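Local coordinates for protein acylneuraminate lyase (Mycoplasma synoviae, PDB 4N4P) that belongs to the dihydrodipicolinate synthetase family of TIM-barrel proteins and assembles from four copies of its chain, at residues D5-L10 with T78-I83; T51-L56 with G252-L257; Y212-K217 with A259-H264. All blocks are in the same frame, centred on the assembly; numbering follows the deposited sequence.

Interaction 1 (D5-L10 with T78-I83)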
loop_
_atom_site.group_PDB
_atom_site.type_symbol
_atom_site.label_atom_id
_atom_site.label_comp_id
_atom_site.label_asym_id
_atom_site.label_seq_id
_atom_site.Cartn_x
_atom_site.Cartn_y
_atom_site.Cartn_z
ATOM N N ASP A 5 15.689 17.590 -30.135
ATOM C CA ASP A 5 16.632 18.492 -29.484
ATOM C C ASP A 5 15.965 19.665 -28.768
ATOM O O ASP A 5 16.435 20.091 -27.711
ATOM C CB ASP A 5 17.686 18.972 -30.465
ATOM C CG ASP A 5 18.692 17.878 -30.824
ATOM O OD1 ASP A 5 18.617 16.721 -30.320
ATOM O OD2 ASP A 5 19.579 18.202 -31.625
ATOM N N LYS A 6 14.831 20.141 -29.283
ATOM C CA LYS A 6 14.148 21.238 -28.620
ATOM C C LYS A 6 13.496 20.823 -27.288
ATOM O O LYS A 6 13.006 21.681 -26.557
ATOM C CB LYS A 6 13.093 21.872 -29.524
ATOM C CG LYS A 6 11.863 21.004 -29.688
ATOM C CD LYS A 6 11.207 21.132 -31.052
ATOM C CE LYS A 6 10.091 22.076 -31.090
ATOM N NZ LYS A 6 9.072 21.759 -32.153
ATOM N N PHE A 7 13.503 19.529 -26.987
ATOM C CA PHE A 7 12.923 19.061 -25.725
ATOM C C PHE A 7 13.991 18.712 -24.692
ATOM O O PHE A 7 13.684 18.129 -23.649
ATOM C CB PHE A 7 12.034 17.860 -25.966
ATOM C CG PHE A 7 10.829 18.174 -26.808
ATOM C CD1 PHE A 7 9.760 18.903 -26.253
ATOM C CD2 PHE A 7 10.749 17.734 -28.132
ATOM C CE1 PHE A 7 8.638 19.176 -26.992
ATOM C CE2 PHE A 7 9.621 18.028 -28.902
ATOM C CZ PHE A 7 8.555 18.745 -28.324
ATOM N N LYS A 8 15.227 19.064 -24.996
ATOM C CA LYS A 8 16.338 18.873 -24.043
ATOM C C LYS A 8 16.345 19.984 -23.024
ATOM O O LYS A 8 16.077 21.145 -23.358
ATOM C CB LYS A 8 17.660 18.845 -24.785
ATOM C CG LYS A 8 17.783 17.561 -25.617
ATOM C CD LYS A 8 19.018 17.509 -26.505
ATOM C CE LYS A 8 19.091 16.133 -27.160
ATOM N NZ LYS A 8 20.432 15.943 -27.815
ATOM N N GLY A 9 16.669 19.633 -21.782
ATOM C CA GLY A 9 16.948 20.622 -20.766
ATOM C C GLY A 9 15.820 20.787 -19.761
ATOM O O GLY A 9 15.076 19.832 -19.459
ATOM N N LEU A 10 15.686 22.011 -19.246
ATOM C CA LEU A 10 14.750 22.255 -18.151
ATOM C C LEU A 10 13.466 22.934 -18.600
ATOM O O LEU A 10 13.498 23.983 -19.258
ATOM C CB LEU A 10 15.393 23.113 -17.071
ATOM C CG LEU A 10 16.604 22.507 -16.382
ATOM C CD1 LEU A 10 17.126 23.546 -15.355
ATOM C CD2 LEU A 10 16.229 21.184 -15.682
ATOM N N THR A 78 10.914 26.448 -25.923
ATOM C CA THR A 78 9.967 25.381 -26.310
ATOM C C THR A 78 8.749 25.469 -25.403
ATOM O O THR A 78 8.910 25.770 -24.224
ATOM C CB THR A 78 10.666 24.018 -26.166
ATOM O OG1 THR A 78 11.857 24.038 -26.988
ATOM C CG2 THR A 78 9.757 22.821 -26.595
ATOM N N LEU A 79 7.562 25.228 -25.951
ATOM C CA LEU A 79 6.337 25.265 -25.134
ATOM C C LEU A 79 5.593 23.962 -25.186
ATOM O O LEU A 79 5.390 23.404 -26.246
ATOM C CB LEU A 79 5.404 26.390 -25.597
ATOM C CG LEU A 79 5.894 27.844 -25.465
ATOM C CD1 LEU A 79 4.859 28.814 -26.003
ATOM C CD2 LEU A 79 6.264 28.200 -24.017
ATOM N N ILE A 80 5.167 23.485 -24.022
ATOM C CA ILE A 80 4.320 22.314 -23.913
ATOM C C ILE A 80 3.120 22.693 -23.073
ATOM O O ILE A 80 3.274 23.311 -22.034
ATOM C CB ILE A 80 5.051 21.121 -23.248
ATOM C CG1 ILE A 80 6.378 20.819 -23.972
ATOM C CG2 ILE A 80 4.159 19.892 -23.247
ATOM C CD1 ILE A 80 7.201 19.729 -23.305
ATOM N N ALA A 81 1.920 22.349 -23.543
ATOM C CA ALA A 81 0.689 22.620 -22.798
ATOM C C ALA A 81 0.027 21.336 -22.342
ATOM O O ALA A 81 -0.282 20.476 -23.158
ATOM C CB ALA A 81 -0.321 23.406 -23.690
ATOM N N GLN A 82 -0.222 21.225 -21.039
ATOM C CA GLN A 82 -1.021 20.115 -20.500
ATOM C C GLN A 82 -2.477 20.524 -20.697
ATOM O O GLN A 82 -2.865 21.599 -20.255
ATOM C CB GLN A 82 -0.722 19.934 -19.006
ATOM C CG GLN A 82 -1.192 18.599 -18.423
ATOM C CD GLN A 82 -2.694 18.458 -18.399
ATOM O OE1 GLN A 82 -3.229 17.445 -18.824
ATOM N NE2 GLN A 82 -3.387 19.469 -17.876
ATOM N N ILE A 83 -3.265 19.703 -21.398
ATOM C CA ILE A 83 -4.583 20.148 -21.858
ATOM C C ILE A 83 -5.679 19.167 -21.465
ATOM O O ILE A 83 -6.839 19.334 -21.844
ATOM C CB ILE A 83 -4.588 20.351 -23.398
ATOM C CG1 ILE A 83 -4.222 19.041 -24.100
ATOM C CG2 ILE A 83 -3.628 21.507 -23.788
ATOM C CD1 ILE A 83 -4.901 18.904 -25.456
#
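Lys-6, in the short 3-10 turn ahead of strand 9-12, and Thr-78, at the start of strand 78-82, bring their CA atoms to 6.3 Å, the nearest backbone approach of the two segments. A single hydrogen bond joins them: Thr-78 OG1 donates to Lys-6 O at 2.7 Å. The hydroxyl comes in off the line of the carbonyl, with a C=O...O angle of 134°, and lies somewhat tilted from the carbonyl plane. With OG1 lying beside the backbone N of Thr-78 (chi1 -57°), the methyl CG2 is placed on the Phe-7 side, 3.8 Å from Phe-7 CE1, and meets the ring obliquely. The same ring is met at its edge, near its plane, by the far end of Ile-80, whose CD1 is 4.0 Å from Phe-7 CD1. Lys-6 folds its own CG over one face of that ring, toward the rim, while its ammonium end leaves for a salt bridge with Asp-104. Phe-7 also rests on Ala-105 of strand 105-108. One buried hydroxyl is thus satisfied by a main-chain carbonyl beside a small apolar cluster, which ties the N-terminal turn to strand 78-82, although strand 44-47 lies between that strand and strand 9-12.

Interaction 2 (T51-L56 with G252-L257)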
loop_
_atom_site.group_PDB
_atom_site.type_symbol
_atom_site.label_atom_id
_atom_site.label_comp_id
_atom_site.label_asym_id
_atom_site.label_seq_id
_atom_site.Cartn_x
_atom_site.Cartn_y
_atom_site.Cartn_z
ATOM N N THR A 51 0.965 21.893 -11.395
ATOM C CA THR A 51 1.631 23.021 -10.749
ATOM C C THR A 51 1.026 24.334 -11.200
ATOM O O THR A 51 1.114 25.338 -10.497
ATOM C CB THR A 51 3.158 23.028 -11.036
ATOM O OG1 THR A 51 3.674 21.714 -10.766
ATOM C CG2 THR A 51 3.847 24.034 -10.133
ATOM N N GLY A 52 0.401 24.302 -12.375
ATOM C CA GLY A 52 -0.349 25.454 -12.912
ATOM C C GLY A 52 -1.800 25.524 -12.441
ATOM O O GLY A 52 -2.579 26.308 -12.965
ATOM N N GLU A 53 -2.144 24.714 -11.433
ATOM C CA GLU A 53 -3.480 24.692 -10.857
ATOM C C GLU A 53 -4.576 24.473 -11.901
ATOM O O GLU A 53 -5.646 25.089 -11.823
ATOM C CB GLU A 53 -3.720 25.988 -10.048
ATOM C CG GLU A 53 -2.817 26.032 -8.804
ATOM C CD GLU A 53 -2.820 27.392 -8.108
ATOM O OE1 GLU A 53 -3.808 27.702 -7.431
ATOM O OE2 GLU A 53 -1.828 28.132 -8.217
ATOM N N PHE A 54 -4.314 23.595 -12.873
ATOM C CA PHE A 54 -5.193 23.525 -14.041
ATOM C C PHE A 54 -6.611 23.142 -13.670
ATOM O O PHE A 54 -7.535 23.615 -14.305
ATOM C CB PHE A 54 -4.668 22.593 -15.148
ATOM C CG PHE A 54 -4.834 21.147 -14.859
ATOM C CD1 PHE A 54 -5.764 20.394 -15.579
ATOM C CD2 PHE A 54 -4.047 20.523 -13.892
ATOM C CE1 PHE A 54 -5.930 19.057 -15.323
ATOM C CE2 PHE A 54 -4.202 19.180 -13.616
ATOM C CZ PHE A 54 -5.151 18.438 -14.340
ATOM N N LEU A 55 -6.770 22.294 -12.662
ATOM C CA LEU A 55 -8.118 21.907 -12.196
ATOM C C LEU A 55 -8.934 23.045 -11.614
ATOM O O LEU A 55 -10.166 22.924 -11.451
ATOM C CB LEU A 55 -8.068 20.748 -11.197
ATOM C CG LEU A 55 -7.760 19.371 -11.790
ATOM C CD1 LEU A 55 -7.959 18.347 -10.714
ATOM C CD2 LEU A 55 -8.621 19.065 -13.024
ATOM N N LEU A 56 -8.267 24.149 -11.313
ATOM C CA LEU A 56 -8.909 25.320 -10.736
ATOM C C LEU A 56 -9.151 26.394 -11.785
ATOM O O LEU A 56 -9.632 27.488 -11.474
ATOM C CB LEU A 56 -8.051 25.890 -9.590
ATOM C CG LEU A 56 -7.616 24.860 -8.557
ATOM C CD1 LEU A 56 -6.832 25.511 -7.416
ATOM C CD2 LEU A 56 -8.806 24.100 -8.019
ATOM N N GLY A 252 3.284 25.231 1.430
ATOM C CA GLY A 252 2.663 24.838 0.178
ATOM C C GLY A 252 3.550 25.121 -1.023
ATOM O O GLY A 252 4.120 26.191 -1.127
ATOM N N LEU A 253 3.636 24.164 -1.942
ATOM C CA LEU A 253 4.519 24.292 -3.104
ATOM C C LEU A 253 4.184 25.517 -3.959
ATOM O O LEU A 253 5.044 26.378 -4.183
ATOM C CB LEU A 253 4.465 23.021 -3.955
ATOM C CG LEU A 253 5.229 23.086 -5.288
ATOM C CD1 LEU A 253 6.759 23.228 -5.049
ATOM C CD2 LEU A 253 4.887 21.851 -6.161
ATOM N N MET A 254 2.947 25.597 -4.447
ATOM C CA MET A 254 2.598 26.708 -5.361
ATOM C C MET A 254 2.661 28.069 -4.660
ATOM O O MET A 254 3.126 29.059 -5.252
ATOM C CB MET A 254 1.237 26.479 -6.023
ATOM C CG MET A 254 1.344 25.598 -7.280
ATOM S SD MET A 254 1.475 23.855 -6.869
ATOM C CE MET A 254 -0.293 23.563 -6.675
ATOM N N GLN A 255 2.228 28.101 -3.393
ATOM C CA GLN A 255 2.302 29.334 -2.597
ATOM C C GLN A 255 3.750 29.790 -2.457
ATOM O O GLN A 255 4.028 30.987 -2.528
ATOM C CB GLN A 255 1.721 29.129 -1.192
ATOM C CG GLN A 255 0.233 28.714 -1.170
ATOM C CD GLN A 255 0.051 27.207 -1.091
ATOM O OE1 GLN A 255 0.791 26.459 -1.731
ATOM N NE2 GLN A 255 -0.939 26.746 -0.295
ATOM N N SER A 256 4.652 28.828 -2.246
ATOM C CA SER A 256 6.068 29.122 -2.071
ATOM C C SER A 256 6.708 29.589 -3.368
ATOM O O SER A 256 7.474 30.572 -3.377
ATOM C CB SER A 256 6.800 27.882 -1.565
ATOM O OG SER A 256 6.347 27.538 -0.272
ATOM N N LEU A 257 6.421 28.881 -4.454
ATOM C CA LEU A 257 6.954 29.308 -5.766
ATOM C C LEU A 257 6.486 30.736 -6.092
ATOM O O LEU A 257 7.272 31.584 -6.516
ATOM C CB LEU A 257 6.541 28.346 -6.884
ATOM C CG LEU A 257 7.126 26.924 -6.807
ATOM C CD1 LEU A 257 6.484 26.031 -7.922
ATOM C CD2 LEU A 257 8.633 26.968 -6.950
#
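Met-254 meets Thr-51 mainly through its CG, which sits 3.2 Å from the carbonyl oxygen Thr-51 O, a close carbon-to-oxygen approach. The two side chains cross at a slant, with Met-254 SD 4.0 Å from Thr-51 CG2. The Thr-51 and Leu-257 side chains cross at about a right angle, Thr-51 CG2 lying 4.0 Å from Leu-257 CD1. Bends at chi2 (79°) and chi3 (83°) curl the methionine, so its CE ends 4.1 Å from Glu-53 CG. Glu-53 and Met-254 run past each other in opposite directions, and Glu-53 OE2 lies 4.1 Å from Met-254 CB.

The glutamate's carboxylate is held by groups outside the two segments: OE2 forms a salt bridge with Lys-258, one residue beyond Leu-257, and OE1 accepts from the backbone N of Arg-272. On the helix side, Gly-252 is the N-cap, and its carbonyl O takes two bonds from opposite faces of its plane, from Ser-256 N and from Ser-256 OG at 2.7 Å, which secure the first turn. Beyond the contact, Phe-54 and Leu-55 pack on Tyr-114 and Tyr-113 of the second subunit.

Segment 51-56 follows strand 44-47 and carries the Thr-Gly-Glu of residues 51-53, part of the GxTGE motif of this family. Such loops at the C-terminal ends of the strands form the active-site side of TIM barrels.

Interaction 3 (Y212-K217 with A259-H264)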
loop_
_atom_site.group_PDB
_atom_site.type_symbol
_atom_site.label_atom_id
_atom_site.label_comp_id
_atom_site.label_asym_id
_atom_site.label_seq_id
_atom_site.Cartn_x
_atom_site.Cartn_y
_atom_site.Cartn_z
ATOM N N TYR A 212 11.888 23.824 -10.893
ATOM C CA TYR A 212 12.745 24.568 -11.824
ATOM C C TYR A 212 12.202 25.970 -12.063
ATOM O O TYR A 212 12.879 26.784 -12.684
ATOM C CB TYR A 212 12.918 23.841 -13.175
ATOM C CG TYR A 212 13.225 22.365 -13.016
ATOM C CD1 TYR A 212 14.237 21.935 -12.138
ATOM C CD2 TYR A 212 12.498 21.401 -13.724
ATOM C CE1 TYR A 212 14.525 20.562 -11.966
ATOM C CE2 TYR A 212 12.769 20.025 -13.560
ATOM C CZ TYR A 212 13.775 19.621 -12.668
ATOM O OH TYR A 212 14.043 18.277 -12.501
ATOM N N ASN A 213 10.989 26.249 -11.578
ATOM C CA ASN A 213 10.446 27.611 -11.647
ATOM C C ASN A 213 11.385 28.646 -11.017
ATOM O O ASN A 213 11.449 29.786 -11.482
ATOM C CB ASN A 213 9.064 27.725 -10.964
ATOM C CG ASN A 213 7.907 27.252 -11.846
ATOM O OD1 ASN A 213 7.338 26.152 -11.645
ATOM N ND2 ASN A 213 7.512 28.093 -12.782
ATOM N N VAL A 214 12.083 28.278 -9.939
ATOM C CA VAL A 214 12.894 29.261 -9.223
ATOM C C VAL A 214 14.337 28.784 -8.975
ATOM O O VAL A 214 15.178 29.558 -8.503
ATOM C CB VAL A 214 12.219 29.734 -7.883
ATOM C CG1 VAL A 214 10.844 30.340 -8.172
ATOM C CG2 VAL A 214 12.102 28.556 -6.877
ATOM N N ASN A 215 14.630 27.534 -9.324
ATOM C CA ASN A 215 15.982 27.020 -9.159
ATOM C C ASN A 215 16.521 26.294 -10.375
ATOM O O ASN A 215 17.193 25.251 -10.247
ATOM C CB ASN A 215 16.128 26.154 -7.905
ATOM C CG ASN A 215 17.560 26.061 -7.441
ATOM O OD1 ASN A 215 18.449 26.738 -7.997
ATOM N ND2 ASN A 215 17.809 25.245 -6.412
ATOM N N ALA A 216 16.266 26.859 -11.561
ATOM C CA ALA A 216 16.865 26.319 -12.780
ATOM C C ALA A 216 18.385 26.311 -12.670
ATOM O O ALA A 216 19.029 25.414 -13.193
ATOM C CB ALA A 216 16.410 27.126 -14.036
ATOM N N LYS A 217 18.963 27.307 -11.985
ATOM C CA LYS A 217 20.417 27.352 -11.844
ATOM C C LYS A 217 20.957 26.088 -11.135
ATOM O O LYS A 217 21.947 25.483 -11.585
ATOM C CB LYS A 217 20.868 28.607 -11.086
ATOM C CG LYS A 217 22.385 28.747 -10.983
ATOM C CD LYS A 217 22.784 30.136 -10.499
ATOM C CE LYS A 217 22.889 30.187 -9.005
ATOM N NZ LYS A 217 23.632 31.423 -8.592
ATOM N N ALA A 259 5.429 33.089 -4.037
ATOM C CA ALA A 259 6.059 34.030 -3.106
ATOM C C ALA A 259 7.499 34.358 -3.468
ATOM O O ALA A 259 7.951 35.515 -3.346
ATOM C CB ALA A 259 5.984 33.494 -1.675
ATOM N N ILE A 260 8.231 33.335 -3.909
ATOM C CA ILE A 260 9.619 33.536 -4.344
ATOM C C ILE A 260 9.653 34.440 -5.562
ATOM O O ILE A 260 10.439 35.383 -5.622
ATOM C CB ILE A 260 10.356 32.199 -4.555
ATOM C CG1 ILE A 260 10.523 31.509 -3.190
ATOM C CG2 ILE A 260 11.733 32.434 -5.247
ATOM C CD1 ILE A 260 10.896 29.996 -3.279
ATOM N N MET A 261 8.779 34.170 -6.520
ATOM C CA MET A 261 8.680 35.042 -7.683
ATOM C C MET A 261 8.338 36.467 -7.285
ATOM O O MET A 261 9.020 37.394 -7.740
ATOM C CB MET A 261 7.698 34.492 -8.705
ATOM C CG MET A 261 8.228 33.239 -9.364
ATOM S SD MET A 261 7.132 32.768 -10.701
ATOM C CE MET A 261 7.751 31.138 -11.147
ATOM N N ARG A 262 7.329 36.638 -6.422
ATOM C CA ARG A 262 6.956 37.990 -5.951
ATOM C C ARG A 262 8.123 38.712 -5.301
ATOM O O ARG A 262 8.330 39.909 -5.532
ATOM C CB ARG A 262 5.784 37.940 -4.968
ATOM C CG ARG A 262 4.473 37.502 -5.616
ATOM C CD ARG A 262 3.294 37.895 -4.726
ATOM N NE ARG A 262 3.418 37.375 -3.367
ATOM C CZ ARG A 262 3.055 36.147 -2.983
ATOM N NH1 ARG A 262 2.588 35.254 -3.867
ATOM N NH2 ARG A 262 3.209 35.790 -1.713
ATOM N N LEU A 263 8.875 37.987 -4.474
ATOM C CA LEU A 263 10.099 38.500 -3.836
ATOM C C LEU A 263 11.114 38.990 -4.873
ATOM O O LEU A 263 11.892 39.901 -4.589
ATOM C CB LEU A 263 10.742 37.422 -2.950
ATOM C CG LEU A 263 12.036 37.760 -2.202
ATOM C CD1 LEU A 263 11.764 38.871 -1.170
ATOM C CD2 LEU A 263 12.614 36.484 -1.532
ATOM N N HIS A 264 11.112 38.383 -6.057
ATOM C CA HIS A 264 12.017 38.801 -7.140
ATOM C C HIS A 264 11.372 39.835 -8.080
ATOM O O HIS A 264 11.861 40.039 -9.206
ATOM C CB HIS A 264 12.485 37.581 -7.922
ATOM C CG HIS A 264 13.465 36.745 -7.169
ATOM N ND1 HIS A 264 13.090 35.882 -6.160
ATOM C CD2 HIS A 264 14.813 36.679 -7.242
ATOM C CE1 HIS A 264 14.168 35.303 -5.658
ATOM N NE2 HIS A 264 15.226 35.770 -6.298
#
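Ile-260 and Val-214 are the closest backbone pair here, with CA atoms 7.3 Å apart, where the N-terminal part of segment 212-217 meets the second half of helix 253-263. The axes of the short helical segments approach to 10.4 Å and are inclined at 62°. Four side chains make the contact.

Traced outward, Ile-260 meets Val-214 through CB, CG2 and CD1, while CG1 only bridges to the tip. Its CB is already 4.1 Å from Val-214 CG1. The branch CG2, anti to the backbone N, lies 3.7 Å from Val-214 CG1 and also against the valine CB. The other branch, CG1, lies beside the backbone N (chi1 -67°) and extends to the tip, where Ile-260 CD1 is 4.1 Å from Val-214 CG2. The isoleucine therefore straddles the valine, one branch for each methyl, and the two side chains cross at about a right angle.

Met-261 closes on the next part of the same surface. Its CG touches Val-214 CG1, and its extended chain carries CE to Asn-213, 3.7 Å from Asn-213 CB and against the side-chain amide. Around this cluster, Val-214 also rests on Tyr-244 of helix 231-248, and Ile-260 on Ala-287 of helix 280-294.

At the helix end, His-264 ND1 donates to Ile-260 O at 2.8 Å in a nearly straight bond (170°). The oxygen lies in the imidazole plane, which helps set the ring's rotation, whereas the donor stands above the carbonyl plane.

No hydrogen bond links the two segments. Their grip is one of methyl and methylene surfaces, with the methionine methyl also against the Asn-213 side chain, and it packs helix 253-263 against the helix that follows the last barrel strand.

Overall arrangement
The three contacts belong to one barrel and its added helices. Interaction 1 lies at the beginnings of strands 9-12 and 78-82; interaction 2 sits by the loop after strand 44-47, with its centre about 19 Å away. They meet through Gln-82 NE2, 3.4 Å from Phe-54 CD1. Interactions 2 and 3 are closer, about 13 Å between centres, and share helix 253-263: Leu-257 CD2 lies 3.8 Å from Val-214 CG2, so successive turns of one helix serve both. Interaction 3, also about 19 Å from interaction 1, reaches back to it where Leu-10 CD1 lies 3.4 Å from Ala-216 O. Together they connect barrel strands, the loop face and the C-terminal helices.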